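Local coordinates for protein galactose-binding lectin (PDB 6VAW) that binds galactose and galactose-based ligands as a homotetrameric legume lectin that carries a calcium and a manganese ion in each subunit beside its sugar site, at residues F69-K74 with V151-V156; L106-T111 with G205-G210; H116-E121 with V192-K197; D136-D141 with T186-V191; V161-I166 with L174-T179. All blocks are in the same frame, centred on the assembly; numbering follows the deposited sequence.

Overall arrangement
From the N terminus, 69-74 opens contact 1, which closes at 151-156 and so joins the two sheets of the legume-lectin sandwich. Before it closes, 106-111, 116-121 and 136-141 have opened contacts 2, 3 and 4; all three close after it, so contact 1 crosses each of them. The others nest: contact 5, a hairpin of 161-166 and 174-179, lies inside the loop of contact 4, which lies inside that of contact 3, itself inside that of contact 2. Contacts 3 and 4 share the manganese, contacts 4 and 5 share neighbouring strands of one sheet, and contact 2 secures a loop on strand 201-209 of the other.

Contact 1. Residues F69-K74 with V151-V156; sequences FSFEMK and VPWNSV
F71 and W153 meet between the two sheets of the legume-lectin beta sandwich, F71 on strand 64-74 of one sheet and W153 just after strand 149-152 of the other. Their side chains come from opposite directions, and W153 CH2 lies at the edge of the phenyl ring, near its plane, 3.8 Å from F71 CZ. M73, two residues on and so on the same face of its strand, adds a second apolar touch: its methyl CE reaches the indole rim in plane, 3.8 Å from W153 CH2. The bend at the end of the methionine (chi3 -78°) turns CE this way, and an unbranched, flexible thioether can bring its methyl up to the rigid rim of the indole. The same methyl also lies 3.5 Å from S155 OG, where a small residue lets the loop come close.

Further along, a water ties the backbones together. It accepts from M73 N at 2.9 Å and can donate to V156 O, 2.8 Å from the water, bridging strand 64-74 to the loop that follows strand 149-152.

The second shell fixes the aromatic groups. F71 also meets the ring of F122, and W153 packs on V138 and V178, one from each sheet. D136 OD2 accepts a hydrogen bond from S155 N and steadies the loop, while the buried indole nitrogen is satisfied too: W153 NE1 donates to N180 OD1.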
# COMPACT_ATOMS: atom_id res chain seq x y z
N PHE A 69 13.57 0.24 8.65
CA PHE A 69 14.04 -1.11 8.93
C PHE A 69 14.30 -1.26 10.40
O PHE A 69 14.37 -0.26 11.13
CB PHE A 69 15.30 -1.49 8.08
CG PHE A 69 16.46 -0.51 8.17
CD1 PHE A 69 17.41 -0.63 9.18
CD2 PHE A 69 16.59 0.54 7.26
CE1 PHE A 69 18.50 0.25 9.24
CE2 PHE A 69 17.65 1.44 7.35
CZ PHE A 69 18.61 1.28 8.33
N SER A 70 14.37 -2.52 10.86
CA SER A 70 14.70 -2.85 12.23
C SER A 70 15.78 -3.90 12.26
O SER A 70 15.81 -4.82 11.44
CB SER A 70 13.48 -3.29 13.02
OG SER A 70 12.87 -4.44 12.48
N PHE A 71 16.70 -3.74 13.20
CA PHE A 71 17.80 -4.67 13.36
C PHE A 71 18.05 -4.94 14.82
O PHE A 71 17.50 -4.25 15.70
CB PHE A 71 19.08 -4.15 12.66
CG PHE A 71 19.72 -2.91 13.25
CD1 PHE A 71 20.52 -3.00 14.39
CD2 PHE A 71 19.58 -1.66 12.64
CE1 PHE A 71 21.10 -1.86 14.95
CE2 PHE A 71 20.18 -0.52 13.18
CZ PHE A 71 20.94 -0.62 14.33
N GLU A 72 18.95 -5.90 15.07
CA GLU A 72 19.39 -6.25 16.41
C GLU A 72 20.83 -6.72 16.36
O GLU A 72 21.21 -7.50 15.48
CB GLU A 72 18.46 -7.35 16.98
CG GLU A 72 18.73 -7.72 18.43
CD GLU A 72 18.12 -9.05 18.85
OE1 GLU A 72 16.92 -9.28 18.55
OE2 GLU A 72 18.83 -9.84 19.50
N MET A 73 21.64 -6.20 17.28
CA MET A 73 23.00 -6.69 17.46
C MET A 73 23.08 -7.29 18.86
O MET A 73 22.58 -6.68 19.82
CB MET A 73 24.05 -5.61 17.21
CG MET A 73 24.24 -5.34 15.72
SD MET A 73 25.47 -4.09 15.37
CE MET A 73 24.56 -2.57 15.73
N LYS A 74 23.63 -8.50 18.97
CA LYS A 74 23.73 -9.19 20.24
C LYS A 74 25.13 -9.75 20.46
O LYS A 74 25.71 -10.36 19.56
CB LYS A 74 22.69 -10.31 20.32
CG LYS A 74 22.48 -10.84 21.73
CD LYS A 74 21.07 -11.35 21.92
CE LYS A 74 20.99 -12.61 22.75
NZ LYS A 74 21.39 -12.46 24.18
N VAL A 151 27.52 10.66 14.59
CA VAL A 151 26.80 11.10 15.79
C VAL A 151 27.00 10.00 16.86
O VAL A 151 26.88 8.81 16.52
CB VAL A 151 25.30 11.42 15.54
CG1 VAL A 151 24.52 10.21 15.04
CG2 VAL A 151 24.63 12.02 16.77
N PRO A 152 27.28 10.36 18.14
CA PRO A 152 27.42 9.30 19.16
C PRO A 152 26.09 8.55 19.34
O PRO A 152 25.01 9.11 19.21
CB PRO A 152 27.83 10.07 20.42
CG PRO A 152 28.37 11.39 19.91
CD PRO A 152 27.51 11.70 18.72
N TRP A 153 26.21 7.25 19.56
CA TRP A 153 25.09 6.35 19.72
C TRP A 153 25.52 5.23 20.68
O TRP A 153 26.68 5.20 21.09
CB TRP A 153 24.68 5.84 18.31
CG TRP A 153 23.60 4.80 18.25
CD1 TRP A 153 22.28 4.95 18.57
CD2 TRP A 153 23.75 3.46 17.75
NE1 TRP A 153 21.60 3.77 18.33
CE2 TRP A 153 22.48 2.84 17.84
CE3 TRP A 153 24.83 2.72 17.24
CZ2 TRP A 153 22.26 1.52 17.43
CZ3 TRP A 153 24.61 1.40 16.85
CH2 TRP A 153 23.34 0.82 16.94
N ASN A 154 24.59 4.41 21.13
CA ASN A 154 24.93 3.30 22.02
C ASN A 154 24.28 2.02 21.50
O ASN A 154 23.06 1.98 21.37
CB ASN A 154 24.49 3.61 23.46
CG ASN A 154 24.81 2.52 24.48
OD1 ASN A 154 25.82 1.81 24.38
ND2 ASN A 154 23.96 2.40 25.49
N SER A 155 25.10 1.00 21.18
CA SER A 155 24.55 -0.27 20.70
C SER A 155 24.30 -1.18 21.92
O SER A 155 25.23 -1.61 22.58
CB SER A 155 25.47 -0.94 19.68
OG SER A 155 24.91 -2.13 19.15
N VAL A 156 23.01 -1.40 22.22
CA VAL A 156 22.56 -2.21 23.36
C VAL A 156 22.37 -3.67 22.88
O VAL A 156 21.60 -3.93 21.96
CB VAL A 156 21.29 -1.62 24.02
CG1 VAL A 156 20.78 -2.50 25.17
CG2 VAL A 156 21.54 -0.19 24.51
O HOH W 1 20.96 -4.17 19.29

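Contact 2. Residues L106-T111 with G205-G210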
# COMPACT_ATOMS: atom_id res chain seq x y z
N LEU A 106 33.25 -3.11 7.15
CA LEU A 106 31.80 -3.40 7.20
C LEU A 106 31.30 -4.17 5.94
O LEU A 106 30.08 -4.19 5.67
CB LEU A 106 30.98 -2.09 7.43
CG LEU A 106 31.33 -1.30 8.69
CD1 LEU A 106 30.60 0.07 8.69
CD2 LEU A 106 31.05 -2.10 9.98
N GLY A 107 32.23 -4.81 5.21
CA GLY A 107 31.93 -5.57 4.00
C GLY A 107 31.64 -4.75 2.76
O GLY A 107 31.17 -5.29 1.76
N VAL A 108 31.93 -3.45 2.78
CA VAL A 108 31.62 -2.57 1.64
C VAL A 108 32.86 -1.88 1.09
O VAL A 108 32.78 -1.28 0.01
CB VAL A 108 30.50 -1.53 1.96
CG1 VAL A 108 29.16 -2.22 2.15
CG2 VAL A 108 30.86 -0.70 3.18
N SER A 109 33.98 -1.92 1.82
CA SER A 109 35.16 -1.23 1.34
C SER A 109 36.43 -2.11 1.31
O SER A 109 36.43 -3.24 1.82
CB SER A 109 35.41 -0.00 2.20
OG SER A 109 35.78 -0.39 3.51
N ASP A 110 37.51 -1.56 0.72
CA ASP A 110 38.80 -2.24 0.71
C ASP A 110 39.52 -1.99 2.05
O ASP A 110 38.96 -1.32 2.93
CB ASP A 110 39.65 -1.81 -0.51
CG ASP A 110 39.96 -0.32 -0.65
OD1 ASP A 110 40.01 0.38 0.39
OD2 ASP A 110 40.20 0.13 -1.78
N THR A 111 40.77 -2.49 2.19
CA THR A 111 41.59 -2.34 3.39
C THR A 111 41.82 -0.86 3.73
O THR A 111 41.86 -0.52 4.91
CB THR A 111 42.93 -3.09 3.21
OG1 THR A 111 42.63 -4.45 2.89
CG2 THR A 111 43.79 -3.05 4.47
N GLY A 205 20.72 -2.38 0.14
CA GLY A 205 20.87 -3.57 0.96
C GLY A 205 21.48 -3.27 2.30
O GLY A 205 21.51 -2.11 2.71
N PHE A 206 21.90 -4.34 2.99
CA PHE A 206 22.57 -4.31 4.28
C PHE A 206 23.83 -5.17 4.22
O PHE A 206 23.86 -6.18 3.51
CB PHE A 206 21.66 -4.82 5.39
CG PHE A 206 20.39 -4.02 5.58
CD1 PHE A 206 20.36 -2.93 6.44
CD2 PHE A 206 19.24 -4.33 4.86
CE1 PHE A 206 19.19 -2.19 6.60
CE2 PHE A 206 18.06 -3.59 5.03
CZ PHE A 206 18.06 -2.50 5.88
N SER A 207 24.84 -4.79 4.99
CA SER A 207 26.10 -5.52 5.10
C SER A 207 26.58 -5.46 6.53
O SER A 207 26.32 -4.47 7.21
CB SER A 207 27.14 -4.93 4.16
OG SER A 207 28.36 -5.68 4.19
N ALA A 208 27.25 -6.52 6.99
CA ALA A 208 27.86 -6.60 8.31
C ALA A 208 29.12 -7.45 8.23
O ALA A 208 29.26 -8.26 7.32
CB ALA A 208 26.88 -7.19 9.32
N SER A 209 30.04 -7.25 9.17
CA SER A 209 31.29 -7.99 9.15
C SER A 209 31.84 -8.17 10.55
O SER A 209 31.40 -7.52 11.50
CB SER A 209 32.31 -7.29 8.26
OG SER A 209 32.52 -5.96 8.72
N GLY A 210 32.81 -9.05 10.64
CA GLY A 210 33.55 -9.32 11.85
C GLY A 210 35.01 -9.54 11.52
O GLY A 210 35.41 -9.47 10.35
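S207 OG donates to L106 O, a hydrogen bond that ties the loop 106-111 to strand 201-209 of the legume-lectin sandwich. It is short, 2.7 Å between S207 OG and L106 O, and uses a lone pair of that oxygen in the carbonyl plane, with a C=O...OG angle of 138°. The hydroxyl swings to the loop because OG stands opposite the backbone N about the first side-chain bond (chi1 -176°). Serine suits this place: its short arm reaches a buried carbonyl without holding the loop off the strand.

The remaining polar ends turn to neighbours. S209 OG bonds to G103 O, and so holds a residue that lines the galactoside pocket. G107 O accepts from R45 NH1, which ties the loop to strand 43-53 as well.

Close van der Waals contacts complete the fit. S209 OG comes to 3.1 Å from L106 CA, and S207 OG to 3.6 Å from G107 CA. Glycine fits at 107 on two counts: its backbone has a positive phi (76°), and its bare CA lets S207 OG come this close. V108 CG1 then rests 3.9 Å from S207 CB, an apolar margin beside the polar bond.

Strand 201-209 runs between strands 43-53 and 84-91 of the seven-stranded sheet. The loop lies over its S207 and S209 side, near the calcium, whereas F206 and A208 point to the sandwich interior and touch strand 217-229.

Contact 3. Residues H116-E121 with V192-K197; sequences HFVGVE and VDLKAK. With MN (manganese (II) ion), chain F.
The imidazole of H116 meets K197 O with its edge: the oxygen lies almost in the ring plane, only 3° out of it. H116 NE2 donates to it at 3.1 Å, with a rather bent N-H...O angle of 141°. Because CG is placed opposite the backbone N (chi1 -166°), the ring extends toward the C-terminal end of the short helix 194-197. Histidine suits the place because its ring N-H can reach a carbonyl at the end of the helix, here at the rim of the legume-lectin beta sandwich, where strand 117-123 begins after a corner in the chain.

The buried part is apolar. V118 points inward from the strand, and its CG1 touches L194 CD2 at 3.9 Å and V192 CG1 at 4.0 Å. L194 crosses the valine at a slant and touches both its methyls, whereas V192 and V118 lie alongside each other, pointing opposite ways. The valines offer methyls close to the backbone, and the longer leucine reaches across to V118. The edge of the seam is looser, with V118 CG2 4.3 Å from K197 CB.

D193 supports the helix as its N-cap residue. D193 OD1 takes weak bonds from K195 N and A196 N, and D193 O accepts from A196 N and K197 N.

At the far end of the strand the chain reaches the metal site, on the face away from V118. D123, D132, H137 and two waters complete the manganese shell. The E121 carboxylate divides its work: OE1 accepts from one of these waters, and OE2 binds the manganese at 2.1 Å.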
# COMPACT_ATOMS: atom_id res chain seq x y z
N HIS A 116 32.73 1.92 -3.52
CA HIS A 116 31.77 2.65 -4.33
C HIS A 116 30.38 2.39 -3.73
O HIS A 116 29.76 1.37 -4.02
CB HIS A 116 31.86 2.23 -5.80
CG HIS A 116 31.16 3.17 -6.74
ND1 HIS A 116 31.11 2.91 -8.10
CD2 HIS A 116 30.54 4.35 -6.49
CE1 HIS A 116 30.43 3.92 -8.63
NE2 HIS A 116 30.08 4.81 -7.71
N PHE A 117 29.94 3.29 -2.83
CA PHE A 117 28.68 3.13 -2.12
C PHE A 117 28.32 4.41 -1.37
O PHE A 117 29.18 5.25 -1.13
CB PHE A 117 28.76 1.94 -1.10
CG PHE A 117 29.76 2.18 0.02
CD1 PHE A 117 31.12 1.91 -0.17
CD2 PHE A 117 29.35 2.70 1.25
CE1 PHE A 117 32.06 2.20 0.84
CE2 PHE A 117 30.29 2.96 2.26
CZ PHE A 117 31.63 2.71 2.05
N VAL A 118 27.08 4.48 -0.92
CA VAL A 118 26.54 5.52 -0.05
C VAL A 118 25.86 4.74 1.04
O VAL A 118 25.13 3.80 0.73
CB VAL A 118 25.63 6.58 -0.75
CG1 VAL A 118 24.93 7.49 0.28
CG2 VAL A 118 26.44 7.43 -1.73
N GLY A 119 26.13 5.06 2.30
CA GLY A 119 25.48 4.29 3.35
C GLY A 119 25.31 4.95 4.69
O GLY A 119 25.82 6.04 4.92
N VAL A 120 24.58 4.27 5.57
CA VAL A 120 24.34 4.69 6.94
C VAL A 120 24.85 3.54 7.81
O VAL A 120 24.26 2.46 7.75
CB VAL A 120 22.84 5.02 7.22
CG1 VAL A 120 22.62 5.45 8.66
CG2 VAL A 120 22.27 6.06 6.23
N GLU A 121 25.94 3.75 8.55
CA GLU A 121 26.56 2.72 9.39
C GLU A 121 26.15 2.83 10.85
O GLU A 121 25.98 3.93 11.38
CB GLU A 121 28.10 2.74 9.29
CG GLU A 121 28.68 4.09 9.69
CD GLU A 121 30.17 4.03 9.84
OE1 GLU A 121 30.85 3.78 8.83
OE2 GLU A 121 30.68 4.28 10.96
N VAL A 192 23.99 14.70 0.45
CA VAL A 192 24.68 13.73 -0.39
C VAL A 192 24.03 13.78 -1.78
O VAL A 192 22.83 13.52 -1.89
CB VAL A 192 24.67 12.26 0.16
CG1 VAL A 192 25.55 11.36 -0.72
CG2 VAL A 192 25.11 12.19 1.62
N ASP A 193 24.81 14.11 -2.80
CA ASP A 193 24.30 14.16 -4.18
C ASP A 193 24.42 12.78 -4.81
O ASP A 193 25.46 12.46 -5.42
CB ASP A 193 25.03 15.23 -5.02
CG ASP A 193 24.46 15.43 -6.42
OD1 ASP A 193 23.54 14.67 -6.82
OD2 ASP A 193 24.89 16.40 -7.09
N LEU A 194 23.35 11.98 -4.71
CA LEU A 194 23.31 10.61 -5.21
C LEU A 194 23.57 10.55 -6.74
O LEU A 194 24.27 9.65 -7.19
CB LEU A 194 21.97 9.93 -4.84
CG LEU A 194 21.73 9.63 -3.34
CD1 LEU A 194 20.55 8.69 -3.18
CD2 LEU A 194 22.94 8.99 -2.69
N LYS A 195 23.11 11.55 -7.50
CA LYS A 195 23.34 11.66 -8.95
C LYS A 195 24.84 11.82 -9.30
O LYS A 195 25.28 11.36 -10.35
CB LYS A 195 22.55 12.87 -9.49
CG LYS A 195 22.44 12.98 -11.00
CD LYS A 195 21.77 14.28 -11.34
CE LYS A 195 21.33 14.35 -12.77
NZ LYS A 195 20.95 15.75 -13.13
N ALA A 196 25.62 12.47 -8.41
CA ALA A 196 27.05 12.69 -8.60
C ALA A 196 27.90 11.52 -8.10
O ALA A 196 29.00 11.31 -8.60
CB ALA A 196 27.48 13.97 -7.87
N LYS A 197 27.42 10.77 -7.11
CA LYS A 197 28.20 9.70 -6.49
C LYS A 197 27.83 8.30 -6.96
O LYS A 197 28.60 7.37 -6.76
CB LYS A 197 28.05 9.77 -4.96
CG LYS A 197 28.46 11.11 -4.32
CD LYS A 197 29.94 11.41 -4.49
CE LYS A 197 30.33 12.69 -3.80
NZ LYS A 197 31.66 13.17 -4.25
MN MN F . 32.56 4.35 11.93
O HOH W 2 33.33 3.37 9.78
O HOH W 3 32.83 6.48 11.19

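Contact 4. Residues D136-D141 with T186-V191; sequences DHVGID and TTIAQV. With MN (manganese (II) ion), chain F.
I140 and Q190 make one of the two closest approaches between strands 137-141 and 185-191, I140 CD1 lying 3.7 Å from Q190 CB. The isoleucine spans the gap because CG1 stands beside the backbone N (chi1 -69°) and the chain runs on extended, so CD1 arrives at the opposing strand. There it also meets I188 CG2 at 4.1 Å. I188 answers from its own strand with both branches: CG2 packs 4.0 Å from V138 CG1, while CD1 comes to 3.7 Å from the backbone oxygen V138 O. V138, I140 and I188 are all beta-branched, which suits extended strands and fills the space between two sheets with compact groups. Their strands run almost parallel, at 14°, with axes 7.8 Å apart; side chains fill the gap and in places touch the opposite backbone.

The ends are looser. T186 faces the opposite strand but stops short of it, turning to W153 and N180 instead. Q190 gives only its aliphatic part to I140; its amide bends away toward the more exposed side, where Q190 NE2 donates to V191 O at 3.1 Å in a nearly straight bond (165°).

The outer faces of the two strands do other work. T187 OG1 hydrogen-bonds to D168 and S64 of the second subunit. On the other strand H137 NE2 binds the manganese at 2.1 Å, and its ND1 is hydrogen-bonded to T135 O, which helps orient the ring. Paired sheets with an oily interior and a metal site on the outer face of one are characteristic of the legume-lectin sandwich.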
# COMPACT_ATOMS: atom_id res chain seq x y z
N ASP A 136 30.54 4.02 20.16
CA ASP A 136 29.59 3.53 19.16
C ASP A 136 28.97 4.75 18.46
O ASP A 136 28.81 5.81 19.09
CB ASP A 136 28.47 2.67 19.79
CG ASP A 136 28.95 1.37 20.44
OD1 ASP A 136 30.14 1.02 20.26
OD2 ASP A 136 28.12 0.71 21.12
N HIS A 137 28.69 4.64 17.16
CA HIS A 137 28.19 5.79 16.43
C HIS A 137 27.39 5.39 15.21
O HIS A 137 27.53 4.28 14.69
CB HIS A 137 29.37 6.68 15.98
CG HIS A 137 30.44 5.95 15.22
ND1 HIS A 137 31.41 5.19 15.88
CD2 HIS A 137 30.66 5.89 13.89
CE1 HIS A 137 32.18 4.69 14.92
NE2 HIS A 137 31.77 5.08 13.71
N VAL A 138 26.59 6.33 14.74
CA VAL A 138 25.87 6.24 13.48
C VAL A 138 26.62 7.18 12.55
O VAL A 138 26.95 8.29 12.96
CB VAL A 138 24.35 6.55 13.57
CG1 VAL A 138 23.67 6.39 12.21
CG2 VAL A 138 23.67 5.68 14.61
N GLY A 139 26.92 6.72 11.36
CA GLY A 139 27.67 7.54 10.42
C GLY A 139 27.06 7.56 9.04
O GLY A 139 26.33 6.66 8.67
N ILE A 140 27.34 8.63 8.30
CA ILE A 140 26.90 8.76 6.92
C ILE A 140 28.18 8.64 6.12
O ILE A 140 29.13 9.39 6.35
CB ILE A 140 26.03 10.00 6.61
CG1 ILE A 140 24.63 9.85 7.29
CG2 ILE A 140 25.91 10.20 5.09
CD1 ILE A 140 23.67 11.06 7.14
N ASP A 141 28.21 7.67 5.21
CA ASP A 141 29.39 7.28 4.42
C ASP A 141 29.21 7.53 2.95
O ASP A 141 28.23 7.10 2.38
CB ASP A 141 29.67 5.80 4.59
CG ASP A 141 30.08 5.39 5.98
OD1 ASP A 141 30.33 6.29 6.81
OD2 ASP A 141 30.23 4.18 6.22
N THR A 186 17.95 9.25 18.18
CA THR A 186 19.24 9.74 17.67
C THR A 186 19.01 10.14 16.20
O THR A 186 18.40 9.37 15.46
CB THR A 186 20.34 8.67 17.82
OG1 THR A 186 20.37 8.21 19.17
CG2 THR A 186 21.71 9.17 17.40
N THR A 187 19.48 11.31 15.77
CA THR A 187 19.32 11.70 14.37
C THR A 187 20.64 12.15 13.77
O THR A 187 21.52 12.64 14.48
CB THR A 187 18.26 12.83 14.18
OG1 THR A 187 18.74 14.05 14.75
CG2 THR A 187 16.87 12.47 14.72
N ILE A 188 20.73 12.06 12.45
CA ILE A 188 21.89 12.53 11.69
C ILE A 188 21.40 12.82 10.29
O ILE A 188 20.56 12.09 9.79
CB ILE A 188 23.10 11.53 11.73
CG1 ILE A 188 24.37 12.20 11.17
CG2 ILE A 188 22.78 10.15 11.05
CD1 ILE A 188 25.64 11.36 11.28
N ALA A 189 21.89 13.91 9.69
CA ALA A 189 21.50 14.30 8.34
C ALA A 189 22.69 14.87 7.61
O ALA A 189 23.57 15.50 8.21
CB ALA A 189 20.34 15.29 8.36
N GLN A 190 22.75 14.63 6.32
CA GLN A 190 23.88 15.10 5.50
C GLN A 190 23.43 15.30 4.08
O GLN A 190 22.73 14.44 3.54
CB GLN A 190 25.05 14.06 5.56
CG GLN A 190 26.23 14.32 4.59
CD GLN A 190 26.95 15.59 4.97
OE1 GLN A 190 27.33 15.77 6.12
NE2 GLN A 190 27.15 16.50 4.03
N VAL A 191 23.90 16.37 3.44
CA VAL A 191 23.62 16.57 2.01
C VAL A 191 24.56 15.63 1.23
O VAL A 191 25.78 15.73 1.41
CB VAL A 191 23.77 18.06 1.58
CG1 VAL A 191 23.80 18.20 0.05
CG2 VAL A 191 22.67 18.92 2.20
MN MN F . 32.56 4.35 11.93
O HOH W 2 33.33 3.37 9.78
O HOH W 3 32.83 6.48 11.19

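Contact 5. Residues V161-I166 with L174-T179; sequences VKVTVI and LSVAVT
V161 and V178 press methyl against methyl, CG1 of V161 only 3.5 Å from CG1 of V178, at one end of a valine seam on the antiparallel hairpin 159-168/173-179. The valines interlock along it. V163 sets one branch in each direction: V163 CG1 fits against V176 CG1 at 3.9 Å, and V163 CG2 leans toward V178 CG1 at 4.2 Å, so this residue fills the hollow between two valines of the partner strand. V165 repeats the fit one step on, wedged between V176 and L174, with V165 CG1 3.6 Å from L174 CD1. The leucine is longer and bends round to meet it. Valine suits the rest of the seam because its two methyls project from a branch beside the backbone and serve both the paired residue and a diagonal neighbour.

Across the sheet, K162, T164 and I166 stand by T179, A177 and S175. The bare methyl of A177 is a low point among them, and near it a water donates to A177 O at 3.0 Å and hydrogen-bonds with T179 OG1 at 2.7 Å. On this side T164 and I166 pack on the same residues of the second subunit.

Six backbone bonds join K162 with T179, T164 with A177 and I166 with S175, two to a pair, S175 N reaching I166 O at 2.8 Å almost in line (178°). The chemistry is therefore two-sided: a valine face, on which F122 and V120 of the other sheet pack, probably helps hold the two sheets together, while the mixed face, polar or small apart from I166, meets both water and the second subunit.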
# COMPACT_ATOMS: atom_id res chain seq x y z
N VAL A 161 16.37 -2.26 17.33
CA VAL A 161 16.56 -0.86 16.92
C VAL A 161 15.71 -0.59 15.66
O VAL A 161 15.71 -1.40 14.73
CB VAL A 161 18.07 -0.54 16.70
CG1 VAL A 161 18.26 0.91 16.26
CG2 VAL A 161 18.91 -0.84 17.94
N LYS A 162 14.96 0.53 15.66
CA LYS A 162 14.14 0.98 14.54
C LYS A 162 14.81 2.17 13.87
O LYS A 162 15.33 3.07 14.55
CB LYS A 162 12.71 1.35 14.99
CG LYS A 162 11.93 0.18 15.55
CD LYS A 162 10.49 0.48 15.84
CE LYS A 162 9.80 -0.78 16.30
NZ LYS A 162 10.24 -1.23 17.66
N VAL A 163 14.86 2.16 12.54
CA VAL A 163 15.49 3.24 11.76
C VAL A 163 14.52 3.70 10.67
O VAL A 163 13.86 2.88 10.03
CB VAL A 163 16.86 2.82 11.15
CG1 VAL A 163 17.55 4.01 10.46
CG2 VAL A 163 17.79 2.20 12.22
N THR A 164 14.47 5.00 10.45
CA THR A 164 13.70 5.62 9.40
C THR A 164 14.67 6.52 8.66
O THR A 164 15.43 7.25 9.29
CB THR A 164 12.46 6.34 9.96
OG1 THR A 164 11.51 5.37 10.37
CG2 THR A 164 11.79 7.23 8.92
N VAL A 165 14.66 6.45 7.35
CA VAL A 165 15.54 7.22 6.50
C VAL A 165 14.70 7.93 5.42
O VAL A 165 13.88 7.33 4.74
CB VAL A 165 16.67 6.37 5.88
CG1 VAL A 165 17.59 7.23 5.05
CG2 VAL A 165 17.48 5.60 6.94
N ILE A 166 14.98 9.23 5.25
CA ILE A 166 14.30 10.04 4.23
C ILE A 166 15.37 10.64 3.33
O ILE A 166 16.26 11.34 3.84
CB ILE A 166 13.40 11.17 4.80
CG1 ILE A 166 12.26 10.65 5.68
CG2 ILE A 166 12.84 12.07 3.66
CD1 ILE A 166 11.55 11.78 6.46
N LEU A 174 19.95 13.48 3.05
CA LEU A 174 19.70 12.15 3.60
C LEU A 174 19.53 12.33 5.12
O LEU A 174 20.47 12.74 5.80
CB LEU A 174 20.89 11.24 3.27
CG LEU A 174 20.79 9.81 3.74
CD1 LEU A 174 19.84 9.03 2.92
CD2 LEU A 174 22.16 9.08 3.64
N SER A 175 18.32 12.15 5.62
CA SER A 175 18.00 12.30 7.04
C SER A 175 17.72 10.93 7.65
O SER A 175 17.02 10.13 7.04
CB SER A 175 16.82 13.25 7.24
OG SER A 175 16.74 13.55 8.62
N VAL A 176 18.27 10.68 8.83
CA VAL A 176 18.20 9.39 9.55
C VAL A 176 17.71 9.60 10.98
O VAL A 176 18.25 10.45 11.69
CB VAL A 176 19.60 8.70 9.55
CG1 VAL A 176 19.55 7.32 10.23
CG2 VAL A 176 20.19 8.58 8.16
N ALA A 177 16.72 8.81 11.39
CA ALA A 177 16.21 8.81 12.77
C ALA A 177 16.30 7.38 13.28
O ALA A 177 15.73 6.48 12.66
CB ALA A 177 14.78 9.35 12.85
N VAL A 178 17.01 7.20 14.39
CA VAL A 178 17.25 5.91 15.04
C VAL A 178 16.57 5.88 16.40
O VAL A 178 16.88 6.71 17.26
CB VAL A 178 18.78 5.68 15.17
CG1 VAL A 178 19.08 4.28 15.67
CG2 VAL A 178 19.50 5.96 13.86
N THR A 179 15.62 4.95 16.58
CA THR A 179 14.85 4.80 17.82
C THR A 179 15.40 3.64 18.63
O THR A 179 15.31 2.50 18.19
CB THR A 179 13.34 4.62 17.52
OG1 THR A 179 12.87 5.69 16.70
CG2 THR A 179 12.49 4.60 18.78
O HOH W 4 13.24 5.38 14.02